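Local coordinates for protein Bm4233, isoform b (Brugia malayi, PDB 6ANY) that probably binds and transports sterols or related lipids as a secreted venom allergen-like protein of the CAP superfamily, at residues C53-E56 with N57-Q60; T9-Q12 with R13-V17; Q130-L133 with H134-M138. All coordinates share one frame; numbering follows the deposited sequence.

Contact 1 (C53-E56 with N57-Q60)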
ATOM      1  N   CYS A  53      -6.771   0.904 -12.772  1.00 13.53           N
ATOM      2  CA  CYS A  53      -8.086   1.504 -12.908  1.00 16.11           C
ATOM      3  C   CYS A  53      -9.233   0.607 -12.397  1.00 18.25           C
ATOM      4  O   CYS A  53     -10.197   1.091 -11.762  1.00 18.23           O
ATOM      5  CB  CYS A  53      -8.354   1.981 -14.332  1.00 15.56           C
ATOM      6  SG  CYS A  53      -7.091   3.140 -14.936  1.00 16.88           S
ATOM      7  N   GLN A  54      -9.132  -0.685 -12.643  1.00 17.94           N
ATOM      8  CA  GLN A  54     -10.096  -1.650 -12.130  1.00 18.24           C
ATOM      9  C   GLN A  54     -10.133  -1.599 -10.615  1.00 14.83           C
ATOM     10  O   GLN A  54     -11.202  -1.621 -10.050  1.00 15.18           O
ATOM     11  CB  GLN A  54      -9.743  -3.040 -12.652  1.00 20.85           C
ATOM     12  CG  GLN A  54     -10.547  -4.199 -12.074  1.00 26.38           C
ATOM     13  CD  GLN A  54     -10.585  -5.453 -12.982  1.00 31.23           C
ATOM     14  OE1 GLN A  54      -9.914  -5.537 -14.059  1.00 35.45           O
ATOM     15  NE2 GLN A  54     -11.445  -6.387 -12.597  1.00 29.54           N
ATOM     16  N   LEU A  55      -8.965  -1.550  -9.976  1.00 13.85           N
ATOM     17  CA  LEU A  55      -8.865  -1.475  -8.525  1.00 14.48           C
ATOM     18  C   LEU A  55      -9.376  -0.120  -8.007  1.00 14.55           C
ATOM     19  O   LEU A  55     -10.028  -0.059  -6.996  1.00 14.47           O
ATOM     20  CB  LEU A  55      -7.469  -1.800  -8.004  1.00 13.53           C
ATOM     21  CG  LEU A  55      -6.958  -3.245  -8.235  1.00 13.22           C
ATOM     22  CD1 LEU A  55      -5.702  -3.423  -7.445  1.00 12.94           C
ATOM     23  CD2 LEU A  55      -8.049  -4.203  -7.746  1.00 13.61           C
ATOM     24  N   GLU A  56      -9.044   0.952  -8.707  1.00 13.69           N
ATOM     25  CA  GLU A  56      -9.553   2.250  -8.371  1.00 12.05           C
ATOM     26  C   GLU A  56     -11.023   2.257  -8.442  1.00 12.37           C
ATOM     27  O   GLU A  56     -11.642   2.917  -7.637  1.00 13.02           O
ATOM     28  CB  GLU A  56      -8.962   3.316  -9.303  1.00 11.80           C
ATOM     29  CG  GLU A  56      -9.801   4.563  -9.471  1.00 10.93           C
ATOM     30  CD  GLU A  56      -9.044   5.710 -10.125  1.00 10.73           C
ATOM     31  OE1 GLU A  56      -8.027   5.534 -10.788  1.00 10.61           O
ATOM     32  OE2 GLU A  56      -9.493   6.860 -10.046  1.00 10.41           O
ATOM     33  N   ASN A  57     -11.621   1.617  -9.448  1.00 12.80           N
ATOM     34  CA  ASN A  57     -13.081   1.611  -9.536  1.00 13.73           C
ATOM     35  C   ASN A  57     -13.757   0.914  -8.324  1.00 13.71           C
ATOM     36  O   ASN A  57     -14.775   1.424  -7.793  1.00 13.96           O
ATOM     37  CB  ASN A  57     -13.590   0.996 -10.885  1.00 15.65           C
ATOM     38  CG  ASN A  57     -13.204   1.845 -12.114  1.00 16.78           C
ATOM     39  OD1 ASN A  57     -12.861   3.012 -11.973  1.00 16.17           O
ATOM     40  ND2 ASN A  57     -13.151   1.222 -13.310  1.00 19.12           N
ATOM     41  N   SER A  58     -13.226  -0.213  -7.867  1.00 12.33           N
ATOM     42  CA  SER A  58     -13.834  -0.876  -6.746  1.00 13.05           C
ATOM     43  C   SER A  58     -13.594  -0.071  -5.457  1.00 13.39           C
ATOM     44  O   SER A  58     -14.498   0.032  -4.587  1.00 11.95           O
ATOM     45  CB  SER A  58     -13.336  -2.309  -6.563  1.00 13.01           C
ATOM     46  OG  SER A  58     -11.934  -2.317  -6.547  1.00 15.43           O
ATOM     47  N   ALA A  59     -12.394   0.477  -5.315  1.00 12.89           N
ATOM     48  CA  ALA A  59     -12.051   1.297  -4.136  1.00 12.67           C
ATOM     49  C   ALA A  59     -12.873   2.567  -4.067  1.00 13.18           C
ATOM     50  O   ALA A  59     -13.331   2.946  -3.007  1.00 13.82           O
ATOM     51  CB  ALA A  59     -10.604   1.643  -4.171  1.00 13.31           C
ATOM     52  N   GLN A  60     -13.047   3.224  -5.209  1.00 13.56           N
ATOM     53  CA  GLN A  60     -13.891   4.422  -5.325  1.00 14.36           C
ATOM     54  C   GLN A  60     -15.346   4.112  -4.980  1.00 15.36           C
ATOM     55  O   GLN A  60     -15.980   4.914  -4.269  1.00 16.53           O
ATOM     56  CB  GLN A  60     -13.824   5.022  -6.759  1.00 13.14           C
ATOM     57  CG  GLN A  60     -14.457   6.365  -6.861  1.00 12.67           C
ATOM     58  CD  GLN A  60     -13.808   7.382  -5.959  1.00 12.81           C
ATOM     59  OE1 GLN A  60     -12.639   7.602  -6.071  1.00 12.94           O
ATOM     60  NE2 GLN A  60     -14.563   7.995  -5.053  1.00 11.11           N
TER
HETATM   61  O   HOH W   1     -12.053   7.191  -8.635  1.00 10.66           O
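The flat carboxamide of N57 turns one face onto the backbone carbonyl of C53, whose O lies 3.1 Å from N57 CG and almost directly over it. Neither edge atom of that amide bonds C53 O: both ND2 and OD1 are 3.3 Å from it. These are the first two turns of the alpha-helix 53-63 of the CAP domain, where the i to i+4 bonds run from N57 N to C53 O (2.8 Å) through to Q60 N and E56 O. Elsewhere on the helix the E56 carboxylate and the Q60 carboxamide are joined through a water that donates to E56 OE2 and Q60 OE1. E56 reaches it with CG anti to the backbone N (chi1 155°) and an extended chain, while its OE1 salt-bridges R13 and accepts a hydrogen bond from W51 NE1; Q60 NE2 bonds N64 and the carbonyl of I150. C53 is disulfide-bonded to C3. The L55 carbonyl takes two donors from the same face of its plane, A59 N and the hydroxyl of S58. The latter also meets H165 ND1 of the sheet; S58 OG comes to L55 O from the side of the carbonyl, 3.0 Å away at a C=O...OG angle of 116°.

Contact 2 (T9-Q12 with R13-V17)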
ATOM      1  N   THR A   9      -7.332  12.479  -9.872  1.00 17.18           N
ATOM      2  CA  THR A   9      -6.545  13.096 -10.945  1.00 17.95           C
ATOM      3  C   THR A   9      -5.384  12.181 -11.287  1.00 20.49           C
ATOM      4  O   THR A   9      -5.061  11.339 -10.506  1.00 21.72           O
ATOM      5  CB  THR A   9      -5.974  14.439 -10.521  1.00 18.24           C
ATOM      6  OG1 THR A   9      -5.126  14.262  -9.359  1.00 17.75           O
ATOM      7  CG2 THR A   9      -7.112  15.434 -10.284  1.00 15.91           C
ATOM      8  N   PRO A  10      -4.759  12.347 -12.469  1.00 22.50           N
ATOM      9  CA  PRO A  10      -3.612  11.555 -12.797  1.00 22.65           C
ATOM     10  C   PRO A  10      -2.492  11.705 -11.817  1.00 26.00           C
ATOM     11  O   PRO A  10      -1.826  10.686 -11.473  1.00 26.89           O
ATOM     12  CB  PRO A  10      -3.201  12.073 -14.169  1.00 23.57           C
ATOM     13  CG  PRO A  10      -4.522  12.590 -14.776  1.00 21.33           C
ATOM     14  CD  PRO A  10      -5.245  13.148 -13.628  1.00 21.43           C
ATOM     15  N   GLN A  11      -2.285  12.926 -11.355  1.00 23.99           N
ATOM     16  CA  GLN A  11      -1.254  13.203 -10.379  1.00 25.02           C
ATOM     17  C   GLN A  11      -1.431  12.550  -9.021  1.00 22.46           C
ATOM     18  O   GLN A  11      -0.499  12.011  -8.435  1.00 24.70           O
ATOM     19  CB  GLN A  11      -1.086  14.700 -10.180  1.00 25.56           C
ATOM     20  CG  GLN A  11       0.226  14.981  -9.459  1.00 31.04           C
ATOM     21  CD  GLN A  11       1.527  14.580 -10.229  1.00 31.12           C
ATOM     22  OE1 GLN A  11       1.544  14.456 -11.506  1.00 31.86           O
ATOM     23  NE2 GLN A  11       2.633  14.334  -9.433  1.00 23.75           N
ATOM     24  N   GLN A  12      -2.641  12.531  -8.542  1.00 20.90           N
ATOM     25  CA  GLN A  12      -2.899  11.807  -7.337  1.00 20.65           C
ATOM     26  C   GLN A  12      -2.524  10.332  -7.489  1.00 17.35           C
ATOM     27  O   GLN A  12      -1.963   9.772  -6.594  1.00 16.99           O
ATOM     28  CB  GLN A  12      -4.339  11.981  -6.919  1.00 21.84           C
ATOM     29  CG  GLN A  12      -4.741  11.159  -5.699  1.00 24.19           C
ATOM     30  CD  GLN A  12      -4.939  11.947  -4.405  1.00 24.05           C
ATOM     31  OE1 GLN A  12      -4.224  11.767  -3.421  1.00 21.63           O
ATOM     32  NE2 GLN A  12      -5.915  12.816  -4.418  1.00 21.16           N
ATOM     33  N   ARG A  13      -2.854   9.711  -8.604  1.00 16.71           N
ATOM     34  CA  ARG A  13      -2.572   8.316  -8.824  1.00 15.85           C
ATOM     35  C   ARG A  13      -1.068   8.088  -8.846  1.00 15.73           C
ATOM     36  O   ARG A  13      -0.550   7.223  -8.164  1.00 13.63           O
ATOM     37  CB  ARG A  13      -3.148   7.891 -10.145  1.00 16.10           C
ATOM     38  CG  ARG A  13      -4.623   8.051 -10.248  1.00 15.87           C
ATOM     39  CD  ARG A  13      -5.119   7.556 -11.577  1.00 17.08           C
ATOM     40  NE  ARG A  13      -6.581   7.631 -11.671  1.00 16.81           N
ATOM     41  CZ  ARG A  13      -7.264   8.549 -12.326  1.00 17.35           C
ATOM     42  NH1 ARG A  13      -6.683   9.480 -13.073  1.00 18.92           N
ATOM     43  NH2 ARG A  13      -8.566   8.501 -12.285  1.00 18.98           N
ATOM     44  N   LYS A  14      -0.368   8.947  -9.555  1.00 16.73           N
ATOM     45  CA  LYS A  14       1.083   8.871  -9.594  1.00 18.93           C
ATOM     46  C   LYS A  14       1.735   9.055  -8.237  1.00 17.20           C
ATOM     47  O   LYS A  14       2.662   8.344  -7.884  1.00 16.94           O
ATOM     48  CB  LYS A  14       1.678   9.944 -10.482  1.00 23.36           C
ATOM     49  CG  LYS A  14       1.344   9.788 -11.933  1.00 28.88           C
ATOM     50  CD  LYS A  14       1.853  10.951 -12.811  1.00 34.78           C
ATOM     51  CE  LYS A  14       0.792  11.502 -13.775  1.00 37.54           C
ATOM     52  NZ  LYS A  14       1.371  11.739 -15.148  1.00 39.83           N
ATOM     53  N   ASP A  15       1.289  10.050  -7.480  1.00 17.94           N
ATOM     54  CA  ASP A  15       1.881  10.296  -6.176  1.00 15.85           C
ATOM     55  C   ASP A  15       1.713   9.063  -5.244  1.00 14.26           C
ATOM     56  O   ASP A  15       2.599   8.731  -4.419  1.00 11.87           O
ATOM     57  CB  ASP A  15       1.263  11.543  -5.568  1.00 17.82           C
ATOM     58  CG  ASP A  15       1.695  12.823  -6.272  1.00 18.89           C
ATOM     59  OD1 ASP A  15       2.563  12.762  -7.148  1.00 17.71           O
ATOM     60  OD2 ASP A  15       1.138  13.911  -5.967  1.00 22.59           O
ATOM     61  N   ILE A  16       0.566   8.417  -5.343  1.00 13.37           N
ATOM     62  CA  ILE A  16       0.291   7.269  -4.492  1.00 13.96           C
ATOM     63  C   ILE A  16       1.250   6.151  -4.856  1.00 15.07           C
ATOM     64  O   ILE A  16       1.862   5.563  -3.962  1.00 11.72           O
ATOM     65  CB  ILE A  16      -1.126   6.768  -4.667  1.00 15.16           C
ATOM     66  CG1 ILE A  16      -2.055   7.682  -3.910  1.00 16.77           C
ATOM     67  CG2 ILE A  16      -1.259   5.296  -4.210  1.00 14.55           C
ATOM     68  CD1 ILE A  16      -3.505   7.552  -4.325  1.00 20.21           C
ATOM     69  N   VAL A  17       1.415   5.919  -6.166  1.00 14.80           N
ATOM     70  CA  VAL A  17       2.264   4.820  -6.645  1.00 16.89           C
ATOM     71  C   VAL A  17       3.743   5.067  -6.340  1.00 16.19           C
ATOM     72  O   VAL A  17       4.449   4.164  -5.899  1.00 14.24           O
ATOM     73  CB  VAL A  17       2.047   4.583  -8.173  1.00 18.99           C
ATOM     74  CG1 VAL A  17       3.108   3.688  -8.739  1.00 23.30           C
ATOM     75  CG2 VAL A  17       0.709   3.922  -8.402  1.00 18.82           C
TER
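The carboxamide of Q11 and the carboxylate of D15, one helical turn apart, meet through Q11 NE2 and D15 OD1 at 2.8 Å. The bond is weak despite its length, because the N-H points well off the oxygen (121°). The two flat groups are turned 74° against each other. A bend at chi2 (64°) turns the Q11 chain forward along the helix, toward D15, and its OE1 comes to lie 3.8 Å from K14 CD, where the lysine's methylenes pass across the glutamine at about a right angle. K14 CE also packs against the ring of P10.

The long arm of R13 runs back over the start of the helix. R13 CG rests 3.3 Å from T9 O, and NH1 approaches the T9-P10 peptide obliquely, 3.5 Å from P10 N; a CG anti to the carbonyl carbon and an extended chain carry the guanidinium there. It is fixed from outside by a salt bridge from NE to E56 and by a bond from NH1 to the carbonyl of F1. The turn itself is capped by T9: its OG1 accepts from Q12 N at 3.1 Å, occupying an amide of the first turn. Regular i to i+4 bonds follow, such as D15 N to Q11 O, while that from R13 N to T9 O is weak.

On the inner side, Q12 CG touches I16 CD1 (4.1 Å), and the Q12 amide is satisfied at both ends, by the carbonyl of R96 and the amide of G100. I16 leans on I146 and C148 of strand 145-153, and R13, I16 and V17 all touch W51 of strand 50-51, so helix 10-28, a helix of the alpha-beta-alpha sandwich of the CAP fold, packs on one face of the four-stranded sheet, over strands 50-51 and 145-153.

Contact 3 (Q130-L133 with H134-M138)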
ATOM      1  N   GLN A 130      -0.473  -7.615  16.146  1.00 24.99           N
ATOM      2  CA  GLN A 130       0.006  -6.271  16.411  1.00 23.75           C
ATOM      3  C   GLN A 130      -0.704  -5.091  15.673  1.00 24.95           C
ATOM      4  O   GLN A 130      -0.543  -3.938  16.072  1.00 26.81           O
ATOM      5  CB  GLN A 130       1.476  -6.178  16.062  1.00 22.91           C
ATOM      6  CG  GLN A 130       2.446  -6.969  16.926  1.00 21.16           C
ATOM      7  CD  GLN A 130       3.809  -6.935  16.312  1.00 20.09           C
ATOM      8  OE1 GLN A 130       4.746  -6.466  16.937  1.00 22.97           O
ATOM      9  NE2 GLN A 130       3.917  -7.338  15.046  1.00 17.97           N
ATOM     10  N   GLY A 131      -1.481  -5.342  14.636  1.00 27.67           N
ATOM     11  CA  GLY A 131      -2.135  -4.206  13.934  1.00 29.31           C
ATOM     12  C   GLY A 131      -1.161  -3.506  13.022  1.00 26.87           C
ATOM     13  O   GLY A 131      -1.054  -2.301  13.004  1.00 30.56           O
ATOM     14  N   VAL A 132      -0.470  -4.312  12.241  1.00 23.55           N
ATOM     15  CA  VAL A 132       0.531  -3.851  11.301  1.00 19.92           C
ATOM     16  C   VAL A 132       0.094  -4.245   9.901  1.00 18.73           C
ATOM     17  O   VAL A 132       0.883  -4.119   8.948  1.00 16.22           O
ATOM     18  CB  VAL A 132       1.902  -4.473  11.624  1.00 17.73           C
ATOM     19  CG1 VAL A 132       2.391  -3.964  12.968  1.00 16.03           C
ATOM     20  CG2 VAL A 132       1.793  -5.993  11.606  1.00 17.63           C
ATOM     21  N   LEU A 133      -1.164  -4.694   9.780  1.00 16.78           N
ATOM     22  CA  LEU A 133      -1.688  -5.207   8.540  1.00 16.70           C
ATOM     23  C   LEU A 133      -1.834  -4.190   7.427  1.00 18.12           C
ATOM     24  O   LEU A 133      -1.799  -4.594   6.247  1.00 16.95           O
ATOM     25  CB  LEU A 133      -3.022  -5.960   8.756  1.00 17.98           C
ATOM     26  CG  LEU A 133      -2.810  -7.317   9.508  1.00 19.49           C
ATOM     27  CD1 LEU A 133      -4.130  -8.092   9.720  1.00 19.14           C
ATOM     28  CD2 LEU A 133      -1.799  -8.243   8.766  1.00 18.90           C
ATOM     29  N   HIS A 134      -1.974  -2.892   7.767  1.00 16.80           N
ATOM     30  CA  HIS A 134      -2.039  -1.880   6.726  1.00 17.25           C
ATOM     31  C   HIS A 134      -0.644  -1.754   6.075  1.00 15.24           C
ATOM     32  O   HIS A 134      -0.496  -1.777   4.863  1.00 15.86           O
ATOM     33  CB  HIS A 134      -2.565  -0.540   7.237  1.00 19.95           C
ATOM     34  CG  HIS A 134      -3.842  -0.643   7.976  1.00 23.70           C
ATOM     35  ND1 HIS A 134      -3.892  -0.760   9.346  1.00 26.42           N
ATOM     36  CD2 HIS A 134      -5.119  -0.757   7.538  1.00 28.56           C
ATOM     37  CE1 HIS A 134      -5.149  -0.917   9.719  1.00 27.63           C
ATOM     38  NE2 HIS A 134      -5.911  -0.934   8.638  1.00 29.72           N
ATOM     39  N   PHE A 135       0.363  -1.657   6.916  1.00 14.65           N
ATOM     40  CA  PHE A 135       1.733  -1.595   6.520  1.00 14.86           C
ATOM     41  C   PHE A 135       2.126  -2.883   5.742  1.00 14.90           C
ATOM     42  O   PHE A 135       2.739  -2.801   4.715  1.00 14.27           O
ATOM     43  CB  PHE A 135       2.637  -1.447   7.749  1.00 15.06           C
ATOM     44  CG  PHE A 135       4.029  -1.939   7.513  1.00 15.41           C
ATOM     45  CD1 PHE A 135       4.874  -1.267   6.680  1.00 16.95           C
ATOM     46  CD2 PHE A 135       4.483  -3.086   8.137  1.00 16.26           C
ATOM     47  CE1 PHE A 135       6.179  -1.718   6.451  1.00 16.85           C
ATOM     48  CE2 PHE A 135       5.738  -3.584   7.882  1.00 16.01           C
ATOM     49  CZ  PHE A 135       6.578  -2.919   7.024  1.00 16.72           C
ATOM     50  N   THR A 136       1.744  -4.058   6.232  1.00 15.04           N
ATOM     51  CA  THR A 136       2.173  -5.307   5.621  1.00 14.59           C
ATOM     52  C   THR A 136       1.627  -5.452   4.210  1.00 14.84           C
ATOM     53  O   THR A 136       2.376  -5.835   3.315  1.00 12.38           O
ATOM     54  CB  THR A 136       1.909  -6.509   6.504  1.00 15.48           C
ATOM     55  OG1 THR A 136       0.535  -6.583   6.885  1.00 15.48           O
ATOM     56  CG2 THR A 136       2.844  -6.515   7.772  1.00 14.42           C
ATOM     57  N   GLN A 137       0.401  -4.970   3.972  1.00 13.57           N
ATOM     58  CA  GLN A 137      -0.174  -4.963   2.637  1.00 13.31           C
ATOM     59  C   GLN A 137       0.605  -4.015   1.741  1.00 14.85           C
ATOM     60  O   GLN A 137       0.853  -4.332   0.593  1.00 13.25           O
ATOM     61  CB  GLN A 137      -1.642  -4.611   2.708  1.00 12.99           C
ATOM     62  CG  GLN A 137      -2.361  -4.473   1.405  1.00 12.92           C
ATOM     63  CD  GLN A 137      -2.374  -5.752   0.612  1.00 12.21           C
ATOM     64  OE1 GLN A 137      -3.323  -6.563   0.728  1.00 11.85           O
ATOM     65  NE2 GLN A 137      -1.372  -5.924  -0.246  1.00  9.93           N
ATOM     66  N   MET A 138       0.975  -2.832   2.250  1.00 15.77           N
ATOM     67  CA  MET A 138       1.741  -1.882   1.435  1.00 15.27           C
ATOM     68  C   MET A 138       3.113  -2.462   1.141  1.00 15.08           C
ATOM     69  O   MET A 138       3.730  -2.112   0.148  1.00 14.36           O
ATOM     70  CB  MET A 138       1.971  -0.514   2.154  1.00 14.77           C
ATOM     71  CG  MET A 138       0.755   0.351   2.348  1.00 14.66           C
ATOM     72  SD  MET A 138       1.114   1.906   3.104  1.00 14.55           S
ATOM     73  CE  MET A 138       2.066   2.796   1.841  1.00 16.12           C
TER
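The carbonyl oxygen of L133 is gripped by two donors, the amide of Q137 one turn on and ND2 of N171. Q137 N is 3.2 Å from L133 O and stands above the carbonyl plane, 43° out of it. The carboxamide of N171 uses its other end as well, OD1 bonding T136 OG1, so one side chain clasps both residues. With OG1 set between the backbone N and the carbonyl carbon (chi1 55°), the T136 hydroxyl faces L133, 3.4 Å from its CD2. T136 CG2 turns the other way and meets V132 CG2 at 4.0 Å. V132 is the N-cap of helix 133-138, and its carbonyl starts the helical ladder with a shorter bond in the carbonyl plane, from T136 N to V132 O at 2.8 Å. The same oxygen lies at the edge of the F135 ring, near its plane. The run HFTQ matches the CAP1 signature of the family. E110 holds H134 ND1 through OE2 and the F135 amide through OE1; this pairing of glutamate and histidine, consistent with the central cavity of CAP proteins, implies that one carboxylate fixes both the imidazole and the start of its helix.

In the fold
From the N terminus the chain meets contact 2 first, at the start of helix 10-28, then contact 1 at the start of helix 53-63, and finally contact 3, where a short loop enters helix 133-138. All three span consecutive residues and follow in series, closing only helical turns, and none nests in or crosses another. Contacts 1 and 2 touch through the R13-E56 salt bridge, and the C3-C53 disulfide ties the N-terminal tail to the same corner. Contact 3 lies across the chain's centre from contact 2, their centres about 22 Å apart, yet helix 10-28 connects the two regions: N20 and R24, farther along it, bond the carbonyl of M138.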